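PDB 3DAO: putative Phosphate from Eubacterium rectale, which probably hydrolyses phosphate esters as a member of the haloacid dehalogenase-like (HAD) hydrolases, its physiological substrate being unassigned. Local coordinates for residues A[23-28]-A[214-219]; A[31-36]-A[62-67]; A[79-84]-A[90-95]. All blocks are in the same frame, centred on the assembly; numbering follows the deposited sequence. Where two conformers were deposited one is given.

The three contacts all lie in the Rossmann-like core of the HAD fold; contacts 1 and 3 involve its large mixed sheet, and contact 2 the loops at its strand ends. Along the chain the order is 23-28, 31-36, 62-67, 79-84, 90-95 and, last, 214-219, so contacts 2 and 3 both close before the second half of contact 1 arrives. The residues between 95 and 214 include a second sheet, which probably forms the cap domain. Contacts 1 and 3 have centres about 11 Å apart and meet where helix 212-222 packs on Ile-83 and Val-90. Contact 2, centred about 14 Å from each, gathers the loops following strands 23-26 and 57-61, where the family's active site is expected.

Contact 1: A[23-28]-A[214-219]; sequences LIATDI and TALSYL
Leu-23 and Ala-25 meet Leu-216 in a buried, wholly apolar helix-on-sheet contact inside the Rossmann-like core of the HAD fold. Strand 23-26 supplies a leucine and an alanine two residues apart, both directed at helix 212-222, whereas Ile-24 between them faces away and packs on Phe-58 and Phe-233. The carrier on the helix is Leu-216. With its CG anti to the backbone N (chi1 -169°), it sends both methyls at the strand. CD2 lies 3.8 Å from Ala-25 CB, and CD1 is almost as near, 3.9 Å from the same Ala-25 CB, so one small methyl is met by the forked end of the leucine. Alanine suits this place because it lets that fork come close to the sheet. The same Leu-216 CD1 also touches Leu-23 CD2 at 4.2 Å, the two side chains sliding past each other in opposite directions. No hydrogen bond crosses the contact, as fits three aliphatic partners. Just beyond the strand comes Asp-27, first residue of a DxDx(T/V) pattern and consistent with the HAD nucleophile; it is salt-bridged to Lys-212 at the start of the same helix. The strand runs between 57-61 and 230-234, and the helix lies over this part of the sheet: Leu-23 also packs on Val-59 and Val-230, Leu-216 on Cys-232 and Ile-83, and Leu-219 on Leu-81 and Ile-83.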
# COMPACT_ATOMS: atom_id res chain seq x y z
N LEU A 23 -17.74 6.29 -6.61
CA LEU A 23 -16.28 6.16 -6.37
C LEU A 23 -15.73 4.79 -6.75
O LEU A 23 -16.30 3.74 -6.41
CB LEU A 23 -15.96 6.46 -4.89
CG LEU A 23 -14.51 6.50 -4.39
CD1 LEU A 23 -14.40 7.44 -3.14
CD2 LEU A 23 -13.92 5.09 -4.08
N ILE A 24 -14.63 4.82 -7.47
CA ILE A 24 -13.91 3.59 -7.85
C ILE A 24 -12.52 3.56 -7.23
O ILE A 24 -11.82 4.56 -7.28
CB ILE A 24 -13.81 3.41 -9.36
CG1 ILE A 24 -15.19 3.36 -9.97
CG2 ILE A 24 -13.01 2.14 -9.70
CD1 ILE A 24 -15.18 3.57 -11.52
N ALA A 25 -12.18 2.46 -6.56
CA ALA A 25 -10.83 2.27 -6.03
C ALA A 25 -10.25 1.00 -6.63
O ALA A 25 -10.94 -0.00 -6.75
CB ALA A 25 -10.83 2.20 -4.50
N THR A 26 -8.98 1.06 -6.99
CA THR A 26 -8.27 -0.09 -7.51
C THR A 26 -6.84 -0.15 -7.02
O THR A 26 -6.20 0.90 -6.82
CB THR A 26 -8.26 -0.11 -9.07
OG1 THR A 26 -7.62 -1.31 -9.53
CG2 THR A 26 -7.52 1.09 -9.67
N ASP A 27 -6.37 -1.38 -6.73
CA ASP A 27 -4.93 -1.53 -6.50
C ASP A 27 -4.29 -1.67 -7.89
O ASP A 27 -4.96 -1.59 -8.92
CB ASP A 27 -4.45 -2.54 -5.41
CG ASP A 27 -4.96 -3.93 -5.57
OD1 ASP A 27 -5.58 -4.23 -6.61
OD2 ASP A 27 -4.71 -4.76 -4.64
N ILE A 28 -2.98 -1.86 -7.89
CA ILE A 28 -2.23 -1.81 -9.10
C ILE A 28 -1.55 -3.10 -9.47
O ILE A 28 -1.76 -3.68 -10.55
CB ILE A 28 -1.13 -0.71 -8.95
CG1 ILE A 28 -1.80 0.65 -8.65
CG2 ILE A 28 -0.22 -0.64 -10.18
CD1 ILE A 28 -0.83 1.77 -8.34
N THR A 214 -9.35 1.12 5.94
CA THR A 214 -9.35 2.27 6.85
C THR A 214 -9.17 3.58 6.09
O THR A 214 -9.92 4.57 6.24
CB THR A 214 -8.26 2.15 7.95
OG1 THR A 214 -8.55 1.01 8.76
CG2 THR A 214 -8.24 3.40 8.87
N ALA A 215 -8.15 3.56 5.24
CA ALA A 215 -7.80 4.72 4.45
C ALA A 215 -8.91 5.03 3.44
O ALA A 215 -9.24 6.19 3.23
CB ALA A 215 -6.47 4.54 3.69
N LEU A 216 -9.44 4.00 2.82
CA LEU A 216 -10.51 4.20 1.84
C LEU A 216 -11.75 4.74 2.51
O LEU A 216 -12.43 5.61 1.99
CB LEU A 216 -10.78 2.94 1.02
CG LEU A 216 -11.67 3.09 -0.20
CD1 LEU A 216 -11.10 4.13 -1.12
CD2 LEU A 216 -11.88 1.73 -0.92
N SER A 217 -12.03 4.25 3.71
CA SER A 217 -13.19 4.70 4.47
C SER A 217 -13.09 6.18 4.80
O SER A 217 -14.09 6.90 4.84
CB SER A 217 -13.33 3.90 5.76
OG SER A 217 -13.59 2.55 5.46
N TYR A 218 -11.87 6.63 5.03
CA TYR A 218 -11.58 8.03 5.30
C TYR A 218 -12.07 8.90 4.14
O TYR A 218 -12.74 9.95 4.35
CB TYR A 218 -10.08 8.26 5.58
CG TYR A 218 -9.72 9.70 5.51
CD1 TYR A 218 -9.85 10.52 6.63
CD2 TYR A 218 -9.33 10.29 4.32
CE1 TYR A 218 -9.55 11.85 6.55
CE2 TYR A 218 -9.04 11.61 4.23
CZ TYR A 218 -9.16 12.40 5.35
OH TYR A 218 -8.87 13.72 5.23
N LEU A 219 -11.76 8.45 2.93
CA LEU A 219 -12.17 9.15 1.72
C LEU A 219 -13.67 9.07 1.50
O LEU A 219 -14.30 10.07 1.14
CB LEU A 219 -11.46 8.65 0.46
CG LEU A 219 -10.03 9.13 0.25
CD1 LEU A 219 -9.42 8.51 -1.04
CD2 LEU A 219 -9.96 10.69 0.25

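Contact 2: A[31-36]-A[62-67]; sequences TLVKDG and SGRQFS
Arg-64 sets its CG anti to the carbonyl carbon (chi1 -67°) and then runs extended from CG to NE, a shape that carries the guanidinium across to Val-33 and Gly-36. The loop it reaches follows the DxDx(T/V) pattern at the end of strand 23-26, the part of the HAD fold where relatives form their squiggle and flap. NH2 does the touching. Arg-64 NH2 lies 3.5 Å from Gly-36 C and 3.9 Å from Val-33 CG2; the Val-33 and Arg-64 side chains cross at about a right angle. Lys-34 O is near the guanidinium plane at its edge, but it stands 4.5 Å from Arg-64 NH2, and no hydrogen bond joins the two segments. The polar grip comes from other residues. NH2 makes a salt bridge to Asp-29 OD1 and a hydrogen bond to Ser-37 O, and Ser-68 OG takes NH1. Asp-29 OD1 also accepts from Gly-36 N, so a single carboxylate oxygen ties both the arginine and the loop. Arginine suits the place because its several N-H groups can serve such scattered acceptors while NH2 packs close to the backbone of Gly-36. Gly-36 has a positive phi (78°), a backbone shape glycine adopts more readily than other residues. Ser-62, just after strand 57-61, sits where HAD motif II commonly places its serine or threonine. Its hydroxyl closes an ST turn, with Arg-64 N donating to Ser-62 OG at 2.9 Å, nearly straight at 168°.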
# COMPACT_ATOMS: atom_id res chain seq x y z
N THR A 31 -3.08 -6.37 -10.61
CA THR A 31 -4.49 -6.03 -10.89
C THR A 31 -4.62 -5.33 -12.23
O THR A 31 -5.39 -5.76 -13.09
CB THR A 31 -5.08 -5.14 -9.78
OG1 THR A 31 -5.13 -5.90 -8.55
CG2 THR A 31 -6.47 -4.69 -10.09
N LEU A 32 -3.87 -4.24 -12.39
CA LEU A 32 -3.83 -3.48 -13.65
C LEU A 32 -2.62 -3.81 -14.48
O LEU A 32 -2.65 -3.77 -15.71
CB LEU A 32 -3.78 -1.97 -13.36
CG LEU A 32 -4.92 -1.38 -12.50
CD1 LEU A 32 -4.71 0.14 -12.27
CD2 LEU A 32 -6.30 -1.67 -13.02
N VAL A 33 -1.54 -4.13 -13.80
CA VAL A 33 -0.26 -4.40 -14.46
C VAL A 33 0.56 -5.42 -13.72
O VAL A 33 0.32 -5.70 -12.57
CB VAL A 33 0.60 -3.12 -14.53
CG1 VAL A 33 -0.17 -1.99 -15.26
CG2 VAL A 33 1.01 -2.65 -13.11
N LYS A 34 1.55 -5.93 -14.42
CA LYS A 34 2.50 -6.86 -13.82
C LYS A 34 3.16 -6.18 -12.64
O LYS A 34 3.49 -5.01 -12.68
CB LYS A 34 3.56 -7.27 -14.84
CG LYS A 34 4.47 -8.37 -14.35
CD LYS A 34 5.44 -8.81 -15.44
CE LYS A 34 6.45 -9.82 -14.89
NZ LYS A 34 7.42 -10.25 -15.93
N ASP A 35 3.36 -6.94 -11.58
CA ASP A 35 3.95 -6.38 -10.36
C ASP A 35 5.18 -5.56 -10.68
O ASP A 35 6.08 -6.00 -11.41
CB ASP A 35 4.32 -7.48 -9.33
CG ASP A 35 3.11 -8.17 -8.74
OD1 ASP A 35 2.13 -7.50 -8.37
OD2 ASP A 35 3.16 -9.41 -8.63
N GLY A 36 5.19 -4.35 -10.16
CA GLY A 36 6.29 -3.42 -10.34
C GLY A 36 6.40 -2.67 -11.66
O GLY A 36 7.24 -1.78 -11.80
N SER A 62 -3.02 1.38 -3.12
CA SER A 62 -1.94 0.42 -3.25
C SER A 62 -0.86 0.40 -2.20
O SER A 62 -0.73 1.28 -1.32
CB SER A 62 -1.27 0.76 -4.61
OG SER A 62 -0.16 -0.04 -4.95
N GLY A 63 -0.07 -0.65 -2.30
CA GLY A 63 1.10 -0.82 -1.46
C GLY A 63 2.21 0.10 -1.92
O GLY A 63 3.17 0.35 -1.22
N ARG A 64 2.06 0.61 -3.14
CA ARG A 64 3.11 1.43 -3.73
C ARG A 64 3.26 2.78 -3.08
O ARG A 64 2.32 3.30 -2.48
CB ARG A 64 2.85 1.65 -5.24
CG ARG A 64 2.94 0.48 -6.16
CD ARG A 64 3.04 1.00 -7.60
NE ARG A 64 3.07 -0.10 -8.56
CZ ARG A 64 3.48 0.01 -9.80
NH1 ARG A 64 3.92 1.18 -10.23
NH2 ARG A 64 3.49 -1.04 -10.59
N GLN A 65 4.46 3.33 -3.23
CA GLN A 65 4.76 4.70 -2.80
C GLN A 65 4.06 5.67 -3.71
O GLN A 65 3.70 5.33 -4.83
CB GLN A 65 6.25 5.03 -2.89
CG GLN A 65 7.11 4.22 -2.02
CD GLN A 65 8.53 4.68 -2.11
OE1 GLN A 65 9.18 4.55 -3.16
NE2 GLN A 65 9.05 5.20 -1.00
N PHE A 66 3.90 6.90 -3.23
CA PHE A 66 3.24 7.95 -4.02
C PHE A 66 3.93 8.17 -5.33
O PHE A 66 3.30 8.20 -6.38
CB PHE A 66 3.11 9.26 -3.24
CG PHE A 66 2.55 10.38 -4.04
CD1 PHE A 66 1.29 10.27 -4.63
CD2 PHE A 66 3.26 11.55 -4.20
CE1 PHE A 66 0.76 11.33 -5.35
CE2 PHE A 66 2.73 12.60 -4.92
CZ PHE A 66 1.46 12.49 -5.48
N SER A 67 5.25 8.30 -5.27
CA SER A 67 6.04 8.59 -6.46
C SER A 67 5.76 7.60 -7.58
O SER A 67 5.70 7.97 -8.75
CB SER A 67 7.56 8.60 -6.15
OG SER A 67 7.98 7.34 -5.63

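Contact 3: A[79-84]-A[90-95]; sequences KLLYIT and VRTPKE
Tyr-82 and Arg-91 form the hydrogen-bonded pair of an antiparallel beta hairpin: Tyr-82 N donates to Arg-91 O at 2.9 Å and Arg-91 N to Tyr-82 O at 2.8 Å. Their side chains share one face, and Tyr-82 CB lies 4.0 Å from Arg-91 CG. Arg-91 CG sits between the backbone N and the carbonyl carbon (chi1 62°), and the chain bends at chi3, turning Arg-91 NE back to Thr-92 O in a straight bond of 3.0 Å within the guanidinium plane. The ring of Tyr-82 receives Arg-91 O and Pro-93 CG at its edge, while its OH bonds Lys-77 O. Phe-66 of helix 66-72 packs on this face, edge-to-face with Tyr-82 and cation-pi with Arg-91. On the opposite face, in the neighbouring non-hydrogen-bonded pair, Ile-83 CG1 and Val-90 CG2 lie side by side at 4.2 Å, branched residues suited to burial under helix 212-222. Thr-92 divides its two branches: Thr-92 CG2 meets Leu-81 CD2 at 4.0 Å, and OG1 accepts from Lys-94 N and Glu-95 N, forming an ST turn and ST motif. A valine in its place would probably leave both amides without their hydroxyl acceptor, and the turn held mainly by its backbone bond. The pairing is thus apolar toward helix 212-222, and its polar bonds hold the main-chain pair and the turn leaving strand 89-91.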
# COMPACT_ATOMS: atom_id res chain seq x y z
N LYS A 79 -6.00 14.34 -11.63
CA LYS A 79 -7.43 14.11 -11.46
C LYS A 79 -7.77 12.98 -10.50
O LYS A 79 -8.93 12.65 -10.34
CB LYS A 79 -8.08 13.68 -12.79
CG LYS A 79 -7.94 14.58 -13.94
CD LYS A 79 -8.93 14.18 -15.00
CE LYS A 79 -10.26 14.91 -14.87
NZ LYS A 79 -10.80 15.08 -16.26
N LEU A 80 -6.74 12.39 -9.94
CA LEU A 80 -6.90 11.20 -9.07
C LEU A 80 -6.70 11.49 -7.61
O LEU A 80 -6.15 12.53 -7.23
CB LEU A 80 -5.88 10.11 -9.48
CG LEU A 80 -5.84 9.67 -10.93
CD1 LEU A 80 -4.74 8.66 -11.20
CD2 LEU A 80 -7.22 9.08 -11.31
N LEU A 81 -7.21 10.54 -6.79
CA LEU A 81 -6.90 10.48 -5.35
C LEU A 81 -6.01 9.27 -5.13
O LEU A 81 -6.07 8.28 -5.86
CB LEU A 81 -8.14 10.39 -4.50
CG LEU A 81 -8.96 11.68 -4.44
CD1 LEU A 81 -10.23 11.41 -3.66
CD2 LEU A 81 -8.17 12.80 -3.81
N TYR A 82 -5.12 9.40 -4.15
CA TYR A 82 -4.08 8.40 -3.90
C TYR A 82 -4.03 7.90 -2.48
O TYR A 82 -3.99 8.67 -1.52
CB TYR A 82 -2.70 9.00 -4.20
CG TYR A 82 -2.56 9.50 -5.62
CD1 TYR A 82 -3.01 10.75 -5.98
CD2 TYR A 82 -1.98 8.71 -6.60
CE1 TYR A 82 -2.90 11.20 -7.27
CE2 TYR A 82 -1.87 9.16 -7.91
CZ TYR A 82 -2.33 10.39 -8.24
OH TYR A 82 -2.21 10.81 -9.57
N ILE A 83 -4.06 6.58 -2.37
CA ILE A 83 -3.84 5.88 -1.11
C ILE A 83 -2.55 5.10 -1.35
O ILE A 83 -2.44 4.30 -2.29
CB ILE A 83 -5.02 5.01 -0.67
CG1 ILE A 83 -6.23 5.88 -0.32
CG2 ILE A 83 -4.60 4.13 0.55
CD1 ILE A 83 -7.54 5.11 -0.16
N THR A 84 -1.54 5.36 -0.51
CA THR A 84 -0.22 4.82 -0.73
C THR A 84 0.27 4.02 0.45
O THR A 84 -0.28 4.06 1.54
CB THR A 84 0.82 5.97 -0.97
OG1 THR A 84 1.23 6.57 0.28
CG2 THR A 84 0.27 7.07 -1.91
N VAL A 90 -2.99 9.10 2.57
CA VAL A 90 -4.10 9.48 1.70
C VAL A 90 -3.83 10.92 1.24
O VAL A 90 -3.66 11.84 2.04
CB VAL A 90 -5.45 9.45 2.43
CG1 VAL A 90 -6.61 9.81 1.48
CG2 VAL A 90 -5.69 8.12 3.16
N ARG A 91 -3.80 11.11 -0.07
CA ARG A 91 -3.44 12.41 -0.63
C ARG A 91 -4.04 12.71 -1.99
O ARG A 91 -4.44 11.81 -2.77
CB ARG A 91 -1.91 12.53 -0.69
CG ARG A 91 -1.13 11.54 -1.58
CD ARG A 91 0.31 12.05 -1.63
NE ARG A 91 0.27 13.40 -2.22
CZ ARG A 91 1.27 14.26 -2.24
NH1 ARG A 91 2.45 14.00 -1.65
NH2 ARG A 91 1.07 15.42 -2.84
N THR A 92 -4.06 14.00 -2.26
CA THR A 92 -4.51 14.51 -3.53
C THR A 92 -3.20 14.70 -4.26
O THR A 92 -2.13 14.44 -3.71
CB THR A 92 -5.27 15.88 -3.42
OG1 THR A 92 -4.32 16.93 -3.27
CG2 THR A 92 -6.25 15.90 -2.25
N PRO A 93 -3.25 15.12 -5.51
CA PRO A 93 -2.00 15.30 -6.20
C PRO A 93 -1.14 16.38 -5.60
O PRO A 93 0.06 16.37 -5.78
CB PRO A 93 -2.43 15.74 -7.61
CG PRO A 93 -3.80 15.29 -7.77
CD PRO A 93 -4.41 15.21 -6.41
N LYS A 94 -1.76 17.30 -4.88
CA LYS A 94 -1.00 18.43 -4.34
C LYS A 94 -0.82 18.43 -2.83
O LYS A 94 0.14 19.04 -2.33
CB LYS A 94 -1.60 19.75 -4.81
CG LYS A 94 -1.41 19.99 -6.32
N GLU A 95 -1.72 17.78 -2.11
CA GLU A 95 -1.58 17.77 -0.64
C GLU A 95 -1.98 16.47 -0.00
O GLU A 95 -2.83 15.72 -0.51
CB GLU A 95 -2.41 18.90 -0.01
CG GLU A 95 -3.89 18.62 0.06
CD GLU A 95 -4.71 19.89 0.35
OE1 GLU A 95 -4.17 20.99 0.10
OE2 GLU A 95 -5.88 19.78 0.81